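Long-range contacts in encapsidation protein (Bacillus phage phi29, PDB 5HD9), which probably acts as the ATPase of the phage DNA packaging motor, using ATP hydrolysis by its ASCE-fold N-terminal domain to drive DNA into the capsid: residues 16-21 with 183-188; 45-50 with 91-96; 115-120 with 161-166. All blocks are in the same frame, centred on the assembly; numbering follows the deposited sequence.

In the fold
Two of the three contacts belong to the central mixed sheet: interaction 1 pairs strands 16-19 and 183-186, and interaction 2 pairs 45-50 and 87-94. Their centres lie 19 Å apart on opposite sides of the chain's centre, with strands 109-115 and 149-153 between the two pairs. Interaction 3 joins the loop after strand 109-115 to helix 162-167, its centre about 11 Å from that of interaction 1 and 16 Å from that of interaction 2. It touches both, through Phe-117 and Phe-164 against Phe-18, and through a Glu-116 to Arg-50 salt bridge. Along the chain, interactions 2 and 3 follow in series inside the loop closed by interaction 1, so chain-distant elements converge on one probable ATPase core.

Interaction 1: 16-21 with 183-188; sequences LNFVIG and ALIEIP
Phe-18, Ile-20 and Val-19 bury much of the surface that strand 16-19 and its end share with 183-188. The strands run parallel, their axes 4.7 Å apart, and Phe-18 faces Ile-185 in the register. Both polar backbone atoms of Phe-18 are bound across the contact: its N donates to Leu-184 O at 2.8 Å with an N-H...O angle of 164°, and its O accepts from Glu-186 N. Its ring stands on the same sheet face as Ile-185, and CD1 comes obliquely to 4.1 Å from Ile-185 CG1. The rings of Phe-117 and Phe-164 also meet this phenyl group.

Ile-20 lies just past the strand, yet its N still reaches Glu-186 O at 2.9 Å. With CG1 set between the backbone N and the carbonyl carbon (chi1 64°), its long branch is carried to the partner: CG1 lies 3.7 Å from Ile-187 CG1, and CD1 reaches Ile-185 CG2.

On the sheet face of Asn-17, Val-19, Leu-184 and Glu-186, Val-19 points CG1 away from its own N (chi1 -169°) and presses it against the ring of Pro-188. The 3.4 Å between Val-19 CG1 and Pro-188 CG is tighter than ordinary carbon packing. Val-19 and Glu-186 run side by side in the same direction, which brings Glu-186 OE1 to 3.7 Å from Val-19 CG1. Further along this face, Asn-17 OD1 rests on CB and CD2 of Leu-184, while its ND2 is held by Arg-14 O and Cys-150 O.

The buried Glu-186 carboxylate, set against a valine, is bound at OE1 by Tyr-4 OH and at OE2 by Arg-176, outside both segments, which probably offsets the cost of burying its charge. Backbone bonds and aliphatic packing join strand 183-186 to strand 16-19, which leads into the probable P-loop.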
# COMPACT_ATOMS: atom_id res chain seq x y z
N LEU A 16 -10.45 -1.47 0.37
CA LEU A 16 -9.73 -0.25 -0.01
C LEU A 16 -9.51 0.63 1.22
O LEU A 16 -10.45 0.94 1.94
CB LEU A 16 -10.51 0.50 -1.10
CG LEU A 16 -9.76 1.26 -2.19
CD1 LEU A 16 -8.64 0.45 -2.83
CD2 LEU A 16 -10.75 1.71 -3.25
N ASN A 17 -8.26 1.01 1.45
CA ASN A 17 -7.89 1.79 2.63
C ASN A 17 -6.97 2.95 2.26
O ASN A 17 -6.02 2.78 1.49
CB ASN A 17 -7.19 0.91 3.67
CG ASN A 17 -8.02 -0.29 4.07
OD1 ASN A 17 -8.78 -0.24 5.04
ND2 ASN A 17 -7.88 -1.38 3.33
N PHE A 18 -7.27 4.13 2.81
CA PHE A 18 -6.46 5.32 2.58
C PHE A 18 -5.99 5.90 3.91
O PHE A 18 -6.80 6.39 4.70
CB PHE A 18 -7.25 6.38 1.80
CG PHE A 18 -7.89 5.86 0.55
CD1 PHE A 18 -9.19 5.36 0.57
CD2 PHE A 18 -7.21 5.87 -0.66
CE1 PHE A 18 -9.79 4.89 -0.58
CE2 PHE A 18 -7.81 5.39 -1.81
CZ PHE A 18 -9.10 4.90 -1.77
N VAL A 19 -4.69 5.85 4.16
CA VAL A 19 -4.11 6.46 5.36
C VAL A 19 -3.38 7.73 4.95
O VAL A 19 -2.40 7.68 4.19
CB VAL A 19 -3.14 5.50 6.08
CG1 VAL A 19 -2.77 6.06 7.45
CG2 VAL A 19 -3.77 4.12 6.22
N ILE A 20 -3.86 8.87 5.44
CA ILE A 20 -3.38 10.17 4.97
C ILE A 20 -2.97 11.09 6.11
O ILE A 20 -3.27 10.82 7.28
CB ILE A 20 -4.45 10.86 4.10
CG1 ILE A 20 -5.70 11.18 4.93
CG2 ILE A 20 -4.80 9.99 2.90
CD1 ILE A 20 -6.77 11.94 4.17
N GLY A 21 -2.29 12.17 5.77
CA GLY A 21 -1.71 13.05 6.76
C GLY A 21 -0.56 12.36 7.47
O GLY A 21 -0.03 12.87 8.46
N ALA A 183 -14.70 0.83 1.89
CA ALA A 183 -13.50 1.66 2.00
C ALA A 183 -13.37 2.32 3.37
O ALA A 183 -14.33 2.42 4.13
CB ALA A 183 -13.51 2.72 0.90
N LEU A 184 -12.15 2.77 3.66
CA LEU A 184 -11.82 3.35 4.95
C LEU A 184 -10.77 4.45 4.76
O LEU A 184 -9.81 4.27 4.03
CB LEU A 184 -11.30 2.27 5.90
CG LEU A 184 -10.73 2.72 7.24
CD1 LEU A 184 -11.81 3.34 8.10
CD2 LEU A 184 -10.08 1.54 7.97
N ILE A 185 -10.97 5.59 5.42
CA ILE A 185 -9.99 6.66 5.43
C ILE A 185 -9.51 6.90 6.85
O ILE A 185 -10.31 7.24 7.73
CB ILE A 185 -10.56 7.98 4.84
CG1 ILE A 185 -10.95 7.78 3.38
CG2 ILE A 185 -9.54 9.12 4.96
CD1 ILE A 185 -11.73 8.94 2.77
N GLU A 186 -8.21 6.70 7.08
CA GLU A 186 -7.61 6.94 8.38
C GLU A 186 -6.73 8.19 8.35
O GLU A 186 -5.93 8.36 7.44
CB GLU A 186 -6.78 5.74 8.85
CG GLU A 186 -6.27 5.90 10.29
CD GLU A 186 -5.37 4.77 10.72
OE1 GLU A 186 -4.84 4.06 9.84
OE2 GLU A 186 -5.19 4.59 11.94
N ILE A 187 -6.90 9.05 9.34
CA ILE A 187 -6.01 10.18 9.54
C ILE A 187 -5.33 10.00 10.89
O ILE A 187 -5.84 10.44 11.92
CB ILE A 187 -6.77 11.53 9.48
CG1 ILE A 187 -7.42 11.69 8.11
CG2 ILE A 187 -5.81 12.68 9.73
CD1 ILE A 187 -8.45 12.80 8.04
N PRO A 188 -4.17 9.32 10.90
CA PRO A 188 -3.53 9.01 12.18
C PRO A 188 -3.04 10.25 12.91
O PRO A 188 -2.50 11.17 12.28
CB PRO A 188 -2.35 8.11 11.79
CG PRO A 188 -2.61 7.69 10.38
CD PRO A 188 -3.40 8.79 9.76

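Interaction 2: 45-50 with 91-96; sequences QFIYVR and WAIPLS
Trp-91 and Gln-45 are turned toward each other by matching first torsions: in each, CG stands beside the backbone N and opposite the carbonyl carbon (chi1 -59° and -66°). The indole thereby swings back along strand 45-50, and the extended glutamine chain brings its amide to the far corner of the six-membered ring. There Gln-45 OE1 lies at the ring edge, in the plane of the indole, 3.6 Å from Trp-91 CH2. The amide and ring planes stand 71° apart, so the amide is not stacked on the ring. Its rotation is fixed by outside partners, with OE1 accepting from Asn-108 N and NE2 donating to Leu-88 O.

Next along the same sheet face, Ile-47 CG1 approaches Trp-91 CE3 at 4.0 Å, while its other branch, CG2, meets Ile-93 CD1 at 3.8 Å. Val-49 CG1 continues the row against Leu-95 CB. Ile-47, Val-49 and Leu-95 touch Val-141, Leu-137 and Ala-133, respectively, so helix 130-141 runs along the row.

Five backbone hydrogen bonds establish the parallel pairing, among them Tyr-48 N to Trp-91 O at 2.8 Å and Ile-93 N to Tyr-48 O at 2.9 Å. The last, Leu-95 N to Arg-50 O at 2.8 Å, extends the pairing into the 3-10 turn. On the reverse face, Arg-50 NH1 donates to Tyr-48 OH at 3.1 Å, and NH2 makes salt bridges to Glu-55 and Glu-116, so both terminal nitrogens have partners.

Strand 45-50 is thus hydrogen-bonded on both sides, to 87-94 here and to 109-115 beyond. The core order 45-50, 109-115, 149-153, 16-19, 183-186 is that of the ASCE P-loop NTPase sheet, which strand 87-94 extends past 45-50.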
# COMPACT_ATOMS: atom_id res chain seq x y z
N GLN A 45 1.17 -13.30 -0.56
CA GLN A 45 2.09 -12.43 -1.28
C GLN A 45 1.57 -11.00 -1.29
O GLN A 45 0.42 -10.74 -0.91
CB GLN A 45 2.30 -12.94 -2.70
CG GLN A 45 3.02 -14.29 -2.73
CD GLN A 45 2.96 -14.95 -4.09
OE1 GLN A 45 1.89 -15.07 -4.69
NE2 GLN A 45 4.11 -15.40 -4.57
N PHE A 46 2.41 -10.06 -1.71
CA PHE A 46 2.04 -8.65 -1.67
C PHE A 46 2.60 -7.88 -2.86
O PHE A 46 3.59 -8.29 -3.47
CB PHE A 46 2.52 -8.02 -0.37
CG PHE A 46 4.02 -7.91 -0.26
CD1 PHE A 46 4.78 -8.97 0.22
CD2 PHE A 46 4.68 -6.74 -0.62
CE1 PHE A 46 6.16 -8.87 0.32
CE2 PHE A 46 6.05 -6.63 -0.52
CZ PHE A 46 6.79 -7.70 -0.05
N ILE A 47 1.94 -6.77 -3.18
CA ILE A 47 2.39 -5.89 -4.24
C ILE A 47 2.61 -4.48 -3.69
O ILE A 47 1.73 -3.91 -3.04
CB ILE A 47 1.40 -5.85 -5.42
CG1 ILE A 47 1.24 -7.25 -6.01
CG2 ILE A 47 1.88 -4.86 -6.49
CD1 ILE A 47 0.31 -7.33 -7.19
N TYR A 48 3.79 -3.95 -3.96
CA TYR A 48 4.14 -2.58 -3.61
C TYR A 48 3.99 -1.73 -4.87
O TYR A 48 4.71 -1.92 -5.85
CB TYR A 48 5.56 -2.52 -3.05
CG TYR A 48 6.04 -1.15 -2.62
CD1 TYR A 48 5.42 -0.48 -1.58
CD2 TYR A 48 7.13 -0.55 -3.24
CE1 TYR A 48 5.87 0.77 -1.17
CE2 TYR A 48 7.58 0.69 -2.84
CZ TYR A 48 6.95 1.35 -1.81
OH TYR A 48 7.40 2.59 -1.42
N VAL A 49 3.04 -0.80 -4.83
CA VAL A 49 2.74 0.03 -5.99
C VAL A 49 3.23 1.46 -5.76
O VAL A 49 3.03 2.04 -4.69
CB VAL A 49 1.23 0.06 -6.29
CG1 VAL A 49 0.92 0.94 -7.50
CG2 VAL A 49 0.71 -1.36 -6.52
N ARG A 50 3.88 2.00 -6.78
CA ARG A 50 4.17 3.42 -6.87
C ARG A 50 3.66 3.88 -8.23
O ARG A 50 3.54 3.07 -9.14
CB ARG A 50 5.66 3.69 -6.69
CG ARG A 50 6.23 3.23 -5.35
CD ARG A 50 5.64 4.02 -4.19
NE ARG A 50 6.01 5.43 -4.26
CZ ARG A 50 7.07 5.97 -3.64
NH1 ARG A 50 7.87 5.23 -2.89
NH2 ARG A 50 7.32 7.26 -3.78
N TRP A 91 5.99 -8.19 -5.38
CA TRP A 91 6.35 -7.45 -6.58
C TRP A 91 6.29 -5.95 -6.33
O TRP A 91 5.42 -5.47 -5.60
CB TRP A 91 5.42 -7.78 -7.74
CG TRP A 91 5.38 -9.22 -8.14
CD1 TRP A 91 6.05 -9.80 -9.18
CD2 TRP A 91 4.63 -10.27 -7.52
NE1 TRP A 91 5.77 -11.14 -9.24
CE2 TRP A 91 4.89 -11.45 -8.23
CE3 TRP A 91 3.76 -10.31 -6.43
CZ2 TRP A 91 4.32 -12.67 -7.89
CZ3 TRP A 91 3.19 -11.53 -6.09
CH2 TRP A 91 3.47 -12.69 -6.82
N ALA A 92 7.21 -5.21 -6.95
CA ALA A 92 7.11 -3.76 -7.03
C ALA A 92 6.62 -3.39 -8.42
O ALA A 92 7.23 -3.78 -9.41
CB ALA A 92 8.46 -3.11 -6.74
N ILE A 93 5.51 -2.66 -8.49
CA ILE A 93 4.88 -2.34 -9.77
C ILE A 93 4.68 -0.84 -9.95
O ILE A 93 4.05 -0.20 -9.11
CB ILE A 93 3.51 -3.06 -9.90
CG1 ILE A 93 3.74 -4.57 -10.01
CG2 ILE A 93 2.73 -2.53 -11.10
CD1 ILE A 93 2.49 -5.40 -10.23
N PRO A 94 5.22 -0.28 -11.04
CA PRO A 94 4.84 1.10 -11.37
C PRO A 94 3.46 1.10 -12.01
O PRO A 94 3.28 0.44 -13.03
CB PRO A 94 5.92 1.55 -12.37
CG PRO A 94 6.90 0.38 -12.49
CD PRO A 94 6.15 -0.83 -12.04
N LEU A 95 2.51 1.82 -11.42
CA LEU A 95 1.14 1.80 -11.93
C LEU A 95 1.08 2.28 -13.38
O LEU A 95 0.19 1.89 -14.13
CB LEU A 95 0.24 2.67 -11.04
CG LEU A 95 -1.27 2.58 -11.27
CD1 LEU A 95 -1.78 1.15 -11.18
CD2 LEU A 95 -1.99 3.46 -10.26
N SER A 96 2.04 3.11 -13.77
CA SER A 96 2.10 3.64 -15.13
C SER A 96 2.26 2.55 -16.19
O SER A 96 1.84 2.74 -17.33
CB SER A 96 3.25 4.65 -15.25
OG SER A 96 4.49 4.04 -14.95

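Interaction 3: 115-120 with 161-166; sequences DEFIRE and NPYFLF
Phe-117 makes the aromatic part of this contact, pointing its ring at the start of helix 162-167. Its edge is directed at the face of Tyr-163 in an offset edge-to-face pair: the ring centroids are 5.8 Å apart and the planes meet at 80°. The nearest atoms of that pair, Phe-117 CD2 and Tyr-163 CD1, are 3.9 Å apart. A looser touch joins Phe-117 CZ to Phe-164 CE1 at 4.3 Å. Ile-118 CG1 lies over one face of the Phe-117 ring, offset toward its rim.

The second kind of contact is between amide and hydrocarbon. Asn-161 OD1 comes to the edge of the phenyl ring, near its plane, 3.8 Å from Phe-117 CE2, and the amide stands almost perpendicular to the ring (83°). Ile-118 CD1 approaches the other end of the same amide, ND2, at 4.4 Å.

Polar bonds fix Asn-161 as the N-cap of the helix. With CG placed between its own N and carbonyl carbon (chi1 68°), OD1 turns to the first turn, accepting a weak bond from Tyr-163 N at 2.9 Å and another from Phe-164 N at 3.2 Å. The latter donor sits well above the carbonyl plane. ND2 is centred over one face of the Phe-164 ring and donates to Ser-158 O, so both ends of the amide are held.

The loop 115-120 leaves strand 109-115 and rests on strand 149-153, where Phe-117 packs on Cys-152 and bonds through its backbone to Leu-153. Across from it, Tyr-163 lies on Val-131 and Leu-134 of helix 130-141, with OH bonded to Glu-130. The contact therefore sets the start of helix 162-167 beside helix 130-141 on one face of the sheet, near the probable Walker B end of strand 109-115.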
# COMPACT_ATOMS: atom_id res chain seq x y z
N ASP A 115 2.05 3.40 -1.94
CA ASP A 115 2.62 4.49 -1.16
C ASP A 115 2.65 5.78 -1.98
O ASP A 115 2.83 5.76 -3.20
CB ASP A 115 4.02 4.13 -0.68
CG ASP A 115 4.48 4.99 0.49
OD1 ASP A 115 3.69 5.84 0.97
OD2 ASP A 115 5.63 4.82 0.94
N GLU A 116 2.45 6.90 -1.28
CA GLU A 116 2.43 8.23 -1.89
C GLU A 116 1.43 8.33 -3.04
O GLU A 116 1.77 8.76 -4.14
CB GLU A 116 3.84 8.60 -2.38
CG GLU A 116 4.90 8.48 -1.29
CD GLU A 116 6.22 9.14 -1.66
OE1 GLU A 116 6.27 9.87 -2.67
OE2 GLU A 116 7.21 8.92 -0.93
N PHE A 117 0.18 7.95 -2.77
CA PHE A 117 -0.84 7.85 -3.81
C PHE A 117 -1.45 9.19 -4.21
O PHE A 117 -2.17 9.28 -5.20
CB PHE A 117 -1.96 6.90 -3.37
CG PHE A 117 -2.96 7.54 -2.43
CD1 PHE A 117 -2.71 7.62 -1.07
CD2 PHE A 117 -4.16 8.04 -2.92
CE1 PHE A 117 -3.62 8.19 -0.22
CE2 PHE A 117 -5.08 8.61 -2.06
CZ PHE A 117 -4.82 8.69 -0.71
N ILE A 118 -1.16 10.23 -3.43
CA ILE A 118 -1.60 11.58 -3.77
C ILE A 118 -0.46 12.32 -4.45
O ILE A 118 0.64 12.39 -3.91
CB ILE A 118 -2.06 12.37 -2.51
CG1 ILE A 118 -3.27 11.69 -1.87
CG2 ILE A 118 -2.39 13.81 -2.88
CD1 ILE A 118 -3.64 12.27 -0.51
N ARG A 119 -0.72 12.85 -5.65
CA ARG A 119 0.30 13.64 -6.34
C ARG A 119 0.57 14.86 -5.48
O ARG A 119 -0.21 15.82 -5.48
CB ARG A 119 -0.15 14.01 -7.75
CG ARG A 119 0.04 12.90 -8.77
CD ARG A 119 1.52 12.54 -8.97
NE ARG A 119 2.27 13.59 -9.64
CZ ARG A 119 3.59 13.59 -9.77
NH1 ARG A 119 4.32 12.60 -9.27
NH2 ARG A 119 4.20 14.59 -10.41
N GLU A 120 1.69 14.82 -4.78
CA GLU A 120 1.88 15.61 -3.56
C GLU A 120 2.85 16.76 -3.74
O GLU A 120 4.05 16.53 -3.87
CB GLU A 120 2.39 14.68 -2.44
CG GLU A 120 2.84 15.39 -1.15
CD GLU A 120 3.85 14.59 -0.33
OE1 GLU A 120 4.41 13.60 -0.85
OE2 GLU A 120 4.08 14.96 0.84
N ASN A 161 -9.01 14.25 -4.05
CA ASN A 161 -8.10 13.60 -4.98
C ASN A 161 -8.90 12.62 -5.84
O ASN A 161 -10.05 12.32 -5.52
CB ASN A 161 -6.99 12.88 -4.22
CG ASN A 161 -7.49 11.68 -3.43
OD1 ASN A 161 -7.71 10.61 -3.99
ND2 ASN A 161 -7.66 11.86 -2.13
N PRO A 162 -8.31 12.13 -6.94
CA PRO A 162 -9.07 11.30 -7.88
C PRO A 162 -9.76 10.10 -7.25
O PRO A 162 -10.87 9.76 -7.66
CB PRO A 162 -8.00 10.84 -8.88
CG PRO A 162 -6.94 11.88 -8.80
CD PRO A 162 -6.91 12.32 -7.37
N TYR A 163 -9.13 9.48 -6.26
CA TYR A 163 -9.70 8.30 -5.62
C TYR A 163 -10.91 8.66 -4.77
O TYR A 163 -11.95 8.01 -4.87
CB TYR A 163 -8.63 7.58 -4.79
CG TYR A 163 -7.55 6.98 -5.66
CD1 TYR A 163 -6.45 7.73 -6.05
CD2 TYR A 163 -7.65 5.67 -6.12
CE1 TYR A 163 -5.47 7.19 -6.86
CE2 TYR A 163 -6.68 5.13 -6.93
CZ TYR A 163 -5.59 5.89 -7.29
OH TYR A 163 -4.62 5.35 -8.11
N PHE A 164 -10.79 9.70 -3.95
CA PHE A 164 -11.90 10.12 -3.12
C PHE A 164 -13.07 10.58 -4.00
O PHE A 164 -14.23 10.27 -3.72
CB PHE A 164 -11.49 11.25 -2.17
CG PHE A 164 -10.54 10.81 -1.07
CD1 PHE A 164 -9.93 9.57 -1.10
CD2 PHE A 164 -10.27 11.66 -0.01
CE1 PHE A 164 -9.06 9.19 -0.10
CE2 PHE A 164 -9.41 11.28 1.00
CZ PHE A 164 -8.80 10.04 0.96
N LEU A 165 -12.75 11.32 -5.06
CA LEU A 165 -13.77 11.79 -5.98
C LEU A 165 -14.46 10.63 -6.68
O LEU A 165 -15.68 10.58 -6.78
CB LEU A 165 -13.16 12.73 -7.02
CG LEU A 165 -12.59 14.06 -6.50
CD1 LEU A 165 -11.91 14.81 -7.64
CD2 LEU A 165 -13.69 14.91 -5.88
N PHE A 166 -13.66 9.68 -7.17
CA PHE A 166 -14.17 8.57 -7.96
C PHE A 166 -15.14 7.72 -7.13
O PHE A 166 -16.21 7.36 -7.60
CB PHE A 166 -13.01 7.71 -8.48
CG PHE A 166 -13.42 6.65 -9.46
CD1 PHE A 166 -13.92 5.43 -9.02
CD2 PHE A 166 -13.30 6.86 -10.82
CE1 PHE A 166 -14.30 4.46 -9.92
CE2 PHE A 166 -13.67 5.89 -11.73
CZ PHE A 166 -14.17 4.68 -11.28